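Local coordinates for protein alpha-11 giardin (Giardia intestinalis, PDB 2II2) that binds calcium as an unusual member of the annexin family and probably takes part in phospholipid binding and in the attachment and cytoskeletal organisation of the parasite, at residues 12-17 against 46-51; 24-29 against 67-72; 79-84 against 117-122; 258-263 against 300-305. All coordinates share one frame; numbering follows the deposited sequence.

Overall arrangement
The four contacts lie in an all-helical annexin chain. Interactions 2 and 4 form its buried pair, their centres about 9 Å apart: Val26 CG1 packs on Met304 CB at 3.7 Å, and Val68 meets Phe305. Interaction 1 is a surface contact whose centre is about 14 Å from that of interaction 2, to which Val13 and Phe28 connect it. Interaction 3 touches both interaction 2, through Leu71 on Val83 and Ala79, and interaction 4, through Arg258 and Leu262. Ile60 and Glu66 bind calcium in another crystal structure of the protein; the Leu25 side chain comes within about 4 Å of that of Ile60, and Met69 within about 6 Å of Glu66.

Interaction 1 (12-17 against 46-51); sequences EVKAIL and DTTGLE
A lysine makes this contact with its hydrocarbon chain alone: Lys14 reaches from helix 9-18 to the end of helix 34-48 and lays methylenes against Thr48 and Leu50, while its ammonium group serves a neighbour on its own helix. Lys14 CD lies 4.2 Å from Thr48 CG2, the two side chains running alongside each other with their ends pointing contrary ways. One carbon further out, Lys14 CE meets Leu50 CD1 at 3.9 Å, and here the leucine lies crosswise to the lysine. The lysine is extended from chi1 to chi3 and then turns at chi4 (-74°), and its NZ forms a salt bridge with Glu18. On the other segment, Thr48 has its methyl anti to the carbonyl carbon (OG1 at chi1 70°), so the methyl meets the lysine while OG1 is engaged in the local backbone. That oxygen accepts from Leu50 N at 3.0 Å, with an N-H...O angle of 155°, closing an ST turn, and is also hydrogen-bonded to Phe44 O. Gly49, with positive phi, lets the chain leave the helix between the two contact residues. The buried surface is small, 88 Å². Beneath it, Val13 packs on Phe44 and Phe52, and Leu17 on Phe55 and Cys59; Leu50 also touches Phe44 and Phe55. Helix 9-18 thus rests on helices 34-48 and 52-59, with helix 22-29 also against it.

Interaction 2 (24-29 against 67-72); sequences ELVTFT and DVMALG
With CG beside the backbone N (chi1 -80°) and a bend at chi2 (-67°), followed by an extended chi3, Met69 carries its sulfur and terminal methyl across to helix 22-29, where Leu25, Val26 and Thr29 receive them. Leu25 points its branch back from the other side, CG being anti to the backbone N, and the two side chains meet tip to tip: Leu25 CG is 4.0 Å from Met69 CE, and Leu25 CD2 lies the same distance from Met69 CG. The methyl then presses close to the helix itself, with Val26 CA 3.8 Å from Met69 CE. Val26 CG2 touches the same methyl, Met69 CE, at 3.9 Å, the two side chains crossing nearly at right angles.

Thr29 passes alongside the end of the methionine, heading the other way, and its OG1 lies 3.8 Å from both Met69 SD and Met69 CE. The hydroxyl donates to Leu25 O at 2.8 Å, tilted out of the carbonyl plane, and that same oxygen accepts Thr29 N from the opposite face. Trp73 NE1 is a further hydrogen-bond partner of Thr29 OG1, so this buried polar group is well provided for beside the thioether.

One long side chain thus bridges the gap between two helix segments that run in roughly the same direction, 24° apart, with a closest axis approach of 12.0 Å. Leu56 of helix 52-59 touches both Leu25 and Met69. This is interior packing of the all-helical annexin fold, close to the calcium-binding residues Ile60 and Glu66.

Interaction 3 (79-84 against 117-122); sequences ARVNVI and KEKTGN
The last turn of helix 106-120 packs on helix 76-89 through one residue, Lys119, whose aliphatic chain lies against Val81 and Asn82. The lysine bends at chi2 (140°), bringing CD against the valine, and again at chi4, beyond CE. It crosses Val81 obliquely, with Lys119 CD 3.7 Å from Val81 CG1 and Lys119 CG 4.1 Å from the same methyl. Val81 offers that methyl because CG1 stands anti to the backbone N (chi1 169°). Further along the lysine, Asn82 OD1 approaches Lys119 CE at 3.8 Å, the asparagine lying across the chain. The approach is to a methylene, so the asparagine adds van der Waals contact at the partly exposed margin.

Just past the lysine the helix ends in an ST turn: Thr120 OG1 accepts from Asn122 N at 3.0 Å and is also hydrogen-bonded to Tyr116 O, while Gly121, with positive phi, takes the chain out of the helix.

Deeper in, Val81 also packs on Leu112 and Ala115, and Ile84 on Tyr116, all of helix 106-120. Val83 and Ile84 pack on helix 94-102, and Ala79 and Arg80 on Leu262 of helix 249-263, so helix 76-89 lies among three helices.

Interaction 4 (258-263 against 300-305); sequences RITGLF and DACLMF
Thr260 OG1 is a buried hydroxyl with two hydrogen-bond partners, Ala256 O one turn back in its own helix and Trp306 NE1 beyond the end of segment 300-305. Across the contact the same oxygen lies 3.6 Å from Cys302 SG, a van der Waals approach in which the sulfur, anti to the backbone N of the cysteine (chi1 -176°), lies beside the threonine.

The methyl branch of Thr260 carries the rest. With OG1 at chi1 -61°, CG2 is left anti to the backbone N and rests against Phe305, 3.5 Å from its CB. It also comes within 4.2 Å of Phe305 CD1, approaching the ring obliquely, the side chains being roughly perpendicular. Met304 CE lies 3.6 Å above one face of that ring, over its centre.

A single small side chain therefore meets both a thiol and an aromatic residue, and the backbones come close: Thr260 CA and Cys302 CA are 6.6 Å apart. Phe240 touches Thr260 and Cys302. Both segments fall in the annexin domain near the C-terminus, and Val68, touching Thr260 and Phe305, joins them to helix 64-73: this is buried packing of the all-helical annexin fold where its first and last parts meet.

Interaction 1 (12-17 against 46-51)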
loop_
_atom_site.group_PDB
_atom_site.type_symbol
_atom_site.label_atom_id
_atom_site.label_comp_id
_atom_site.label_asym_id
_atom_site.label_seq_id
_atom_site.Cartn_x
_atom_site.Cartn_y
_atom_site.Cartn_z
ATOM N N GLU A 12 6.239 -29.804 -7.398
ATOM C CA GLU A 12 6.492 -28.900 -8.527
ATOM C C GLU A 12 7.118 -27.588 -8.053
ATOM O O GLU A 12 8.172 -27.163 -8.563
ATOM C CB GLU A 12 5.189 -28.634 -9.286
ATOM C CG GLU A 12 5.331 -27.712 -10.492
ATOM C CD GLU A 12 4.012 -27.388 -11.157
ATOM O OE1 GLU A 12 2.930 -27.663 -10.592
ATOM O OE2 GLU A 12 4.065 -26.821 -12.268
ATOM N N VAL A 13 6.487 -26.953 -7.077
ATOM C CA VAL A 13 7.025 -25.688 -6.605
ATOM C C VAL A 13 8.289 -25.844 -5.746
ATOM O O VAL A 13 9.144 -24.973 -5.748
ATOM C CB VAL A 13 5.975 -24.797 -5.893
ATOM C CG1 VAL A 13 5.547 -25.384 -4.523
ATOM C CG2 VAL A 13 6.474 -23.369 -5.746
ATOM N N LYS A 14 8.413 -26.976 -5.043
ATOM C CA LYS A 14 9.632 -27.200 -4.278
ATOM C C LYS A 14 10.814 -27.221 -5.243
ATOM O O LYS A 14 11.865 -26.621 -4.985
ATOM C CB LYS A 14 9.529 -28.492 -3.462
ATOM C CG LYS A 14 10.711 -28.731 -2.551
ATOM C CD LYS A 14 10.441 -29.921 -1.640
ATOM C CE LYS A 14 11.506 -30.146 -0.586
ATOM N NZ LYS A 14 12.756 -30.729 -1.167
ATOM N N ALA A 15 10.622 -27.888 -6.388
ATOM C CA ALA A 15 11.678 -27.962 -7.385
ATOM C C ALA A 15 11.985 -26.602 -8.031
ATOM O O ALA A 15 13.156 -26.276 -8.304
ATOM C CB ALA A 15 11.336 -28.993 -8.446
ATOM N N ILE A 16 10.936 -25.832 -8.320
ATOM C CA ILE A 16 11.114 -24.471 -8.852
ATOM C C ILE A 16 11.970 -23.635 -7.895
ATOM O O ILE A 16 12.899 -22.936 -8.312
ATOM C CB ILE A 16 9.742 -23.805 -9.058
ATOM C CG1 ILE A 16 9.037 -24.398 -10.280
ATOM C CG2 ILE A 16 9.869 -22.303 -9.236
ATOM C CD1 ILE A 16 7.580 -23.994 -10.414
ATOM N N LEU A 17 11.636 -23.728 -6.612
ATOM C CA LEU A 17 12.358 -22.956 -5.616
ATOM C C LEU A 17 13.812 -23.416 -5.462
ATOM O O LEU A 17 14.746 -22.574 -5.423
ATOM C CB LEU A 17 11.581 -22.973 -4.290
ATOM C CG LEU A 17 10.258 -22.180 -4.304
ATOM C CD1 LEU A 17 9.447 -22.462 -3.035
ATOM C CD2 LEU A 17 10.469 -20.676 -4.485
ATOM N N ASP A 46 2.744 -29.426 5.640
ATOM C CA ASP A 46 2.395 -30.782 6.118
ATOM C C ASP A 46 3.209 -31.839 5.392
ATOM O O ASP A 46 3.710 -32.771 6.015
ATOM C CB ASP A 46 0.911 -31.077 5.930
ATOM C CG ASP A 46 0.525 -32.458 6.438
ATOM O OD1 ASP A 46 0.544 -32.666 7.670
ATOM O OD2 ASP A 46 0.235 -33.315 5.579
ATOM N N THR A 47 3.342 -31.692 4.081
ATOM C CA THR A 47 4.027 -32.690 3.251
ATOM C C THR A 47 5.559 -32.617 3.381
ATOM O O THR A 47 6.227 -33.657 3.513
ATOM C CB THR A 47 3.607 -32.510 1.776
ATOM O OG1 THR A 47 2.204 -32.777 1.639
ATOM C CG2 THR A 47 4.393 -33.414 0.832
ATOM N N THR A 48 6.108 -31.399 3.354
ATOM C CA THR A 48 7.554 -31.238 3.224
ATOM C C THR A 48 8.265 -30.980 4.531
ATOM O O THR A 48 9.485 -31.105 4.596
ATOM C CB THR A 48 7.910 -30.063 2.303
ATOM O OG1 THR A 48 7.579 -28.829 2.962
ATOM C CG2 THR A 48 7.157 -30.185 0.950
ATOM N N GLY A 49 7.526 -30.543 5.544
ATOM C CA GLY A 49 8.131 -30.120 6.813
ATOM C C GLY A 49 8.648 -28.679 6.811
ATOM O O GLY A 49 9.195 -28.208 7.816
ATOM N N LEU A 50 8.490 -27.973 5.686
ATOM C CA LEU A 50 9.018 -26.622 5.495
ATOM C C LEU A 50 7.878 -25.629 5.448
ATOM O O LEU A 50 6.907 -25.820 4.712
ATOM C CB LEU A 50 9.791 -26.538 4.174
ATOM C CG LEU A 50 10.915 -27.560 3.965
ATOM C CD1 LEU A 50 11.306 -27.696 2.505
ATOM C CD2 LEU A 50 12.112 -27.233 4.843
ATOM N N GLU A 51 7.984 -24.578 6.249
ATOM C CA GLU A 51 7.092 -23.435 6.119
ATOM C C GLU A 51 7.331 -22.726 4.790
ATOM O O GLU A 51 8.463 -22.382 4.462
ATOM C CB GLU A 51 7.280 -22.502 7.315
ATOM C CG GLU A 51 6.148 -21.492 7.493
ATOM C CD GLU A 51 6.361 -20.211 6.698
ATOM O OE1 GLU A 51 7.443 -19.614 6.814
ATOM O OE2 GLU A 51 5.437 -19.762 5.984
#

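Interaction 2 (24-29 against 67-72)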
loop_
_atom_site.group_PDB
_atom_site.type_symbol
_atom_site.label_atom_id
_atom_site.label_comp_id
_atom_site.label_asym_id
_atom_site.label_seq_id
_atom_site.Cartn_x
_atom_site.Cartn_y
_atom_site.Cartn_z
ATOM N N GLU A 24 9.706 -19.324 -13.646
ATOM C CA GLU A 24 8.692 -20.335 -13.445
ATOM C C GLU A 24 7.892 -20.115 -12.159
ATOM O O GLU A 24 6.732 -20.529 -12.073
ATOM C CB GLU A 24 9.295 -21.734 -13.492
ATOM C CG GLU A 24 8.236 -22.707 -13.900
ATOM C CD GLU A 24 8.747 -24.091 -14.194
ATOM O OE1 GLU A 24 9.984 -24.290 -14.374
ATOM O OE2 GLU A 24 7.881 -24.985 -14.232
ATOM N N LEU A 25 8.498 -19.485 -11.152
ATOM C CA LEU A 25 7.744 -19.193 -9.946
ATOM C C LEU A 25 6.592 -18.243 -10.241
ATOM O O LEU A 25 5.507 -18.364 -9.652
ATOM C CB LEU A 25 8.654 -18.674 -8.841
ATOM C CG LEU A 25 7.988 -18.362 -7.503
ATOM C CD1 LEU A 25 7.345 -19.615 -6.908
ATOM C CD2 LEU A 25 8.961 -17.740 -6.531
ATOM N N VAL A 26 6.827 -17.304 -11.148
ATOM C CA VAL A 26 5.748 -16.387 -11.542
ATOM C C VAL A 26 4.568 -17.131 -12.168
ATOM O O VAL A 26 3.419 -16.943 -11.772
ATOM C CB VAL A 26 6.258 -15.305 -12.503
ATOM C CG1 VAL A 26 5.154 -14.436 -13.055
ATOM C CG2 VAL A 26 7.295 -14.412 -11.813
ATOM N N THR A 27 4.861 -17.973 -13.146
ATOM C CA THR A 27 3.787 -18.689 -13.822
ATOM C C THR A 27 3.090 -19.677 -12.882
ATOM O O THR A 27 1.867 -19.849 -12.944
ATOM C CB THR A 27 4.293 -19.362 -15.102
ATOM O OG1 THR A 27 5.290 -20.321 -14.774
ATOM C CG2 THR A 27 4.881 -18.333 -16.022
ATOM N N PHE A 28 3.863 -20.334 -12.018
ATOM C CA PHE A 28 3.264 -21.211 -11.017
ATOM C C PHE A 28 2.273 -20.463 -10.112
ATOM O O PHE A 28 1.150 -20.917 -9.836
ATOM C CB PHE A 28 4.348 -21.898 -10.174
ATOM C CG PHE A 28 3.784 -22.775 -9.089
ATOM C CD1 PHE A 28 3.462 -24.111 -9.342
ATOM C CD2 PHE A 28 3.539 -22.268 -7.832
ATOM C CE1 PHE A 28 2.930 -24.910 -8.340
ATOM C CE2 PHE A 28 2.985 -23.041 -6.832
ATOM C CZ PHE A 28 2.682 -24.370 -7.095
ATOM N N THR A 29 2.709 -19.295 -9.642
ATOM C CA THR A 29 1.915 -18.507 -8.715
ATOM C C THR A 29 0.604 -18.066 -9.351
ATOM O O THR A 29 -0.403 -17.965 -8.666
ATOM C CB THR A 29 2.727 -17.332 -8.183
ATOM O OG1 THR A 29 3.862 -17.848 -7.477
ATOM C CG2 THR A 29 1.920 -16.465 -7.228
ATOM N N ASP A 67 10.333 -9.767 -2.241
ATOM C CA ASP A 67 9.330 -9.048 -1.463
ATOM C C ASP A 67 7.933 -9.260 -2.030
ATOM O O ASP A 67 7.008 -9.524 -1.294
ATOM C CB ASP A 67 9.572 -7.537 -1.478
ATOM C CG ASP A 67 10.719 -7.086 -0.618
ATOM O OD1 ASP A 67 11.227 -7.872 0.207
ATOM O OD2 ASP A 67 11.114 -5.908 -0.786
ATOM N N VAL A 68 7.775 -9.078 -3.345
ATOM C CA VAL A 68 6.438 -9.180 -3.926
ATOM C C VAL A 68 5.901 -10.600 -3.792
ATOM O O VAL A 68 4.713 -10.824 -3.535
ATOM C CB VAL A 68 6.380 -8.641 -5.385
ATOM C CG1 VAL A 68 7.024 -9.591 -6.381
ATOM C CG2 VAL A 68 4.925 -8.386 -5.760
ATOM N N MET A 69 6.781 -11.581 -3.935
ATOM C CA MET A 69 6.377 -12.977 -3.787
ATOM C C MET A 69 6.037 -13.340 -2.335
ATOM O O MET A 69 5.010 -14.011 -2.053
ATOM C CB MET A 69 7.474 -13.901 -4.325
ATOM C CG MET A 69 7.489 -14.063 -5.809
ATOM S SD MET A 69 5.995 -14.954 -6.312
ATOM C CE MET A 69 6.106 -14.881 -8.102
ATOM N N ALA A 70 6.893 -12.910 -1.403
ATOM C CA ALA A 70 6.656 -13.214 0.002
ATOM C C ALA A 70 5.415 -12.538 0.552
ATOM O O ALA A 70 4.699 -13.134 1.351
ATOM C CB ALA A 70 7.869 -12.882 0.856
ATOM N N LEU A 71 5.180 -11.293 0.126
ATOM C CA LEU A 71 3.965 -10.610 0.532
ATOM C C LEU A 71 2.740 -11.193 -0.167
ATOM O O LEU A 71 1.719 -11.468 0.482
ATOM C CB LEU A 71 4.072 -9.106 0.252
ATOM C CG LEU A 71 5.051 -8.298 1.104
ATOM C CD1 LEU A 71 5.104 -6.866 0.599
ATOM C CD2 LEU A 71 4.705 -8.331 2.613
ATOM N N GLY A 72 2.852 -11.408 -1.477
ATOM C CA GLY A 72 1.720 -11.890 -2.263
ATOM C C GLY A 72 1.272 -13.296 -1.855
ATOM O O GLY A 72 0.077 -13.590 -1.871
#

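Interaction 3 (79-84 against 117-122)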
loop_
_atom_site.group_PDB
_atom_site.type_symbol
_atom_site.label_atom_id
_atom_site.label_comp_id
_atom_site.label_asym_id
_atom_site.label_seq_id
_atom_site.Cartn_x
_atom_site.Cartn_y
_atom_site.Cartn_z
ATOM N N ALA A 79 0.715 -10.065 6.191
ATOM C CA ALA A 79 1.577 -9.229 5.363
ATOM C C ALA A 79 1.614 -7.798 5.907
ATOM O O ALA A 79 2.682 -7.189 6.017
ATOM C CB ALA A 79 1.094 -9.243 3.917
ATOM N N ARG A 80 0.449 -7.251 6.239
ATOM C CA ARG A 80 0.386 -5.896 6.794
ATOM C C ARG A 80 1.160 -5.790 8.101
ATOM O O ARG A 80 1.884 -4.798 8.308
ATOM C CB ARG A 80 -1.063 -5.487 7.024
ATOM C CG ARG A 80 -1.862 -5.238 5.740
ATOM C CD ARG A 80 -3.222 -4.702 6.090
ATOM N NE ARG A 80 -4.148 -4.860 4.968
ATOM C CZ ARG A 80 -4.748 -3.866 4.312
ATOM N NH1 ARG A 80 -4.556 -2.587 4.630
ATOM N NH2 ARG A 80 -5.561 -4.169 3.317
ATOM N N VAL A 81 1.005 -6.772 8.994
ATOM C CA VAL A 81 1.766 -6.748 10.244
ATOM C C VAL A 81 3.273 -6.720 9.946
ATOM O O VAL A 81 4.025 -5.916 10.527
ATOM C CB VAL A 81 1.408 -7.964 11.123
ATOM C CG1 VAL A 81 2.390 -8.110 12.295
ATOM C CG2 VAL A 81 -0.024 -7.861 11.632
ATOM N N ASN A 82 3.709 -7.574 9.029
ATOM C CA ASN A 82 5.136 -7.620 8.686
ATOM C C ASN A 82 5.638 -6.292 8.124
ATOM O O ASN A 82 6.720 -5.828 8.470
ATOM C CB ASN A 82 5.448 -8.805 7.766
ATOM C CG ASN A 82 5.156 -10.126 8.446
ATOM O OD1 ASN A 82 5.078 -10.197 9.673
ATOM N ND2 ASN A 82 4.957 -11.157 7.660
ATOM N N VAL A 83 4.840 -5.663 7.281
ATOM C CA VAL A 83 5.203 -4.379 6.689
ATOM C C VAL A 83 5.349 -3.315 7.786
ATOM O O VAL A 83 6.303 -2.537 7.765
ATOM C CB VAL A 83 4.145 -3.949 5.641
ATOM C CG1 VAL A 83 4.335 -2.478 5.253
ATOM C CG2 VAL A 83 4.223 -4.849 4.402
ATOM N N ILE A 84 4.404 -3.237 8.733
ATOM C CA ILE A 84 4.515 -2.236 9.818
ATOM C C ILE A 84 5.764 -2.467 10.639
ATOM O O ILE A 84 6.507 -1.529 10.930
ATOM C CB ILE A 84 3.294 -2.231 10.778
ATOM C CG1 ILE A 84 2.036 -1.804 10.030
ATOM C CG2 ILE A 84 3.535 -1.306 11.988
ATOM C CD1 ILE A 84 2.080 -0.394 9.502
ATOM N N LYS A 117 -1.165 -7.051 17.834
ATOM C CA LYS A 117 -1.087 -7.322 19.277
ATOM C C LYS A 117 -0.729 -8.788 19.542
ATOM O O LYS A 117 0.101 -9.069 20.392
ATOM C CB LYS A 117 -2.420 -6.957 19.958
ATOM C CG LYS A 117 -2.539 -7.287 21.457
ATOM C CD LYS A 117 -1.435 -6.692 22.295
ATOM C CE LYS A 117 -1.755 -6.841 23.791
ATOM N NZ LYS A 117 -2.641 -5.766 24.322
ATOM N N GLU A 118 -1.344 -9.707 18.803
ATOM C CA GLU A 118 -1.050 -11.135 18.979
ATOM C C GLU A 118 0.408 -11.424 18.615
ATOM O O GLU A 118 1.077 -12.207 19.291
ATOM C CB GLU A 118 -2.010 -11.996 18.152
ATOM C CG GLU A 118 -1.767 -13.511 18.228
ATOM C CD GLU A 118 -2.019 -14.105 19.612
ATOM O OE1 GLU A 118 -2.887 -13.586 20.353
ATOM O OE2 GLU A 118 -1.348 -15.111 19.955
ATOM N N LYS A 119 0.916 -10.776 17.565
ATOM C CA LYS A 119 2.267 -11.066 17.084
ATOM C C LYS A 119 3.357 -10.445 17.961
ATOM O O LYS A 119 4.366 -11.087 18.283
ATOM C CB LYS A 119 2.439 -10.596 15.634
ATOM C CG LYS A 119 3.866 -10.738 15.111
ATOM C CD LYS A 119 3.903 -11.232 13.674
ATOM C CE LYS A 119 5.315 -11.623 13.238
ATOM N NZ LYS A 119 5.952 -12.654 14.119
ATOM N N THR A 120 3.159 -9.187 18.325
ATOM C CA THR A 120 4.193 -8.389 18.973
ATOM C C THR A 120 4.034 -8.292 20.480
ATOM O O THR A 120 4.986 -7.932 21.169
ATOM C CB THR A 120 4.238 -6.924 18.435
ATOM O OG1 THR A 120 3.114 -6.193 18.942
ATOM C CG2 THR A 120 4.253 -6.896 16.912
ATOM N N GLY A 121 2.829 -8.586 20.975
ATOM C CA GLY A 121 2.499 -8.381 22.386
ATOM C C GLY A 121 2.200 -6.940 22.762
ATOM O O GLY A 121 1.889 -6.650 23.924
ATOM N N ASN A 122 2.323 -6.025 21.792
ATOM C CA ASN A 122 2.030 -4.612 21.995
ATOM C C ASN A 122 0.844 -4.173 21.162
ATOM O O ASN A 122 0.664 -4.653 20.045
ATOM C CB ASN A 122 3.225 -3.758 21.585
ATOM C CG ASN A 122 4.445 -4.010 22.438
ATOM O OD1 ASN A 122 4.458 -4.903 23.293
ATOM N ND2 ASN A 122 5.487 -3.247 22.194
#

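Interaction 4 (258-263 against 300-305)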
loop_
_atom_site.group_PDB
_atom_site.type_symbol
_atom_site.label_atom_id
_atom_site.label_comp_id
_atom_site.label_asym_id
_atom_site.label_seq_id
_atom_site.Cartn_x
_atom_site.Cartn_y
_atom_site.Cartn_z
ATOM N N ARG A 258 5.606 -3.751 -2.603
ATOM C CA ARG A 258 4.697 -3.744 -1.464
ATOM C C ARG A 258 3.246 -3.488 -1.854
ATOM O O ARG A 258 2.341 -4.194 -1.404
ATOM C CB ARG A 258 5.170 -2.712 -0.458
ATOM C CG ARG A 258 4.252 -2.553 0.722
ATOM C CD ARG A 258 4.722 -1.499 1.717
ATOM N NE ARG A 258 4.778 -0.153 1.155
ATOM C CZ ARG A 258 5.888 0.542 0.947
ATOM N NH1 ARG A 258 7.104 0.026 1.157
ATOM N NH2 ARG A 258 5.772 1.773 0.498
ATOM N N ILE A 259 3.040 -2.452 -2.668
ATOM C CA ILE A 259 1.705 -2.091 -3.122
ATOM C C ILE A 259 1.073 -3.268 -3.867
ATOM O O ILE A 259 -0.104 -3.604 -3.645
ATOM C CB ILE A 259 1.777 -0.829 -3.983
ATOM C CG1 ILE A 259 2.241 0.356 -3.147
ATOM C CG2 ILE A 259 0.430 -0.560 -4.642
ATOM C CD1 ILE A 259 2.837 1.497 -3.961
ATOM N N THR A 260 1.837 -3.890 -4.762
ATOM C CA THR A 260 1.332 -5.050 -5.483
ATOM C C THR A 260 1.010 -6.207 -4.542
ATOM O O THR A 260 -0.054 -6.799 -4.613
ATOM C CB THR A 260 2.397 -5.504 -6.514
ATOM O OG1 THR A 260 2.632 -4.448 -7.453
ATOM C CG2 THR A 260 1.967 -6.722 -7.255
ATOM N N GLY A 261 1.956 -6.547 -3.666
ATOM C CA GLY A 261 1.754 -7.669 -2.769
ATOM C C GLY A 261 0.536 -7.504 -1.878
ATOM O O GLY A 261 -0.222 -8.458 -1.654
ATOM N N LEU A 262 0.373 -6.302 -1.337
ATOM C CA LEU A 262 -0.754 -6.045 -0.445
ATOM C C LEU A 262 -2.136 -5.927 -1.126
ATOM O O LEU A 262 -3.155 -6.355 -0.570
ATOM C CB LEU A 262 -0.532 -4.782 0.387
ATOM C CG LEU A 262 0.632 -4.789 1.380
ATOM C CD1 LEU A 262 0.769 -3.421 2.055
ATOM C CD2 LEU A 262 0.346 -5.854 2.440
ATOM N N PHE A 263 -2.156 -5.305 -2.318
ATOM C CA PHE A 263 -3.431 -4.819 -2.833
ATOM C C PHE A 263 -3.868 -5.399 -4.167
ATOM O O PHE A 263 -4.965 -5.047 -4.627
ATOM C CB PHE A 263 -3.399 -3.303 -2.917
ATOM C CG PHE A 263 -3.077 -2.626 -1.616
ATOM C CD1 PHE A 263 -3.829 -2.879 -0.472
ATOM C CD2 PHE A 263 -2.005 -1.728 -1.530
ATOM C CE1 PHE A 263 -3.515 -2.257 0.729
ATOM C CE2 PHE A 263 -1.707 -1.091 -0.327
ATOM C CZ PHE A 263 -2.456 -1.353 0.796
ATOM N N ASP A 300 7.601 -9.022 -14.482
ATOM C CA ASP A 300 6.726 -10.129 -14.789
ATOM C C ASP A 300 5.900 -10.587 -13.592
ATOM O O ASP A 300 4.716 -10.904 -13.734
ATOM C CB ASP A 300 7.535 -11.284 -15.368
ATOM C CG ASP A 300 8.015 -10.998 -16.784
ATOM O OD1 ASP A 300 7.332 -10.264 -17.533
ATOM O OD2 ASP A 300 9.094 -11.497 -17.151
ATOM N N ALA A 301 6.505 -10.575 -12.412
ATOM C CA ALA A 301 5.749 -10.872 -11.204
ATOM C C ALA A 301 4.631 -9.858 -10.996
ATOM O O ALA A 301 3.516 -10.230 -10.624
ATOM C CB ALA A 301 6.666 -10.893 -9.995
ATOM N N CYS A 302 4.962 -8.587 -11.186
ATOM C CA CYS A 302 4.024 -7.494 -10.989
ATOM C C CYS A 302 2.845 -7.623 -11.956
ATOM O O CYS A 302 1.687 -7.540 -11.549
ATOM C CB CYS A 302 4.772 -6.177 -11.184
ATOM S SG CYS A 302 3.776 -4.702 -10.867
ATOM N N LEU A 303 3.127 -7.820 -13.246
ATOM C CA LEU A 303 2.049 -8.022 -14.220
ATOM C C LEU A 303 1.140 -9.208 -13.853
ATOM O O LEU A 303 -0.097 -9.148 -13.945
ATOM C CB LEU A 303 2.630 -8.202 -15.612
ATOM C CG LEU A 303 3.298 -6.978 -16.238
ATOM C CD1 LEU A 303 4.062 -7.437 -17.469
ATOM C CD2 LEU A 303 2.323 -5.845 -16.601
ATOM N N MET A 304 1.777 -10.305 -13.446
ATOM C CA MET A 304 1.021 -11.477 -13.034
ATOM C C MET A 304 0.111 -11.157 -11.862
ATOM O O MET A 304 -1.076 -11.526 -11.901
ATOM C CB MET A 304 1.969 -12.654 -12.748
ATOM C CG MET A 304 1.303 -13.935 -12.276
ATOM S SD MET A 304 0.869 -13.970 -10.513
ATOM C CE MET A 304 2.502 -13.824 -9.758
ATOM N N PHE A 305 0.633 -10.524 -10.819
ATOM C CA PHE A 305 -0.204 -10.285 -9.658
ATOM C C PHE A 305 -1.374 -9.340 -9.960
ATOM O O PHE A 305 -2.446 -9.470 -9.352
ATOM C CB PHE A 305 0.614 -9.767 -8.477
ATOM C CG PHE A 305 1.295 -10.831 -7.663
ATOM C CD1 PHE A 305 2.683 -10.814 -7.478
ATOM C CD2 PHE A 305 0.553 -11.810 -7.011
ATOM C CE1 PHE A 305 3.309 -11.793 -6.709
ATOM C CE2 PHE A 305 1.159 -12.809 -6.246
ATOM C CZ PHE A 305 2.561 -12.788 -6.082
#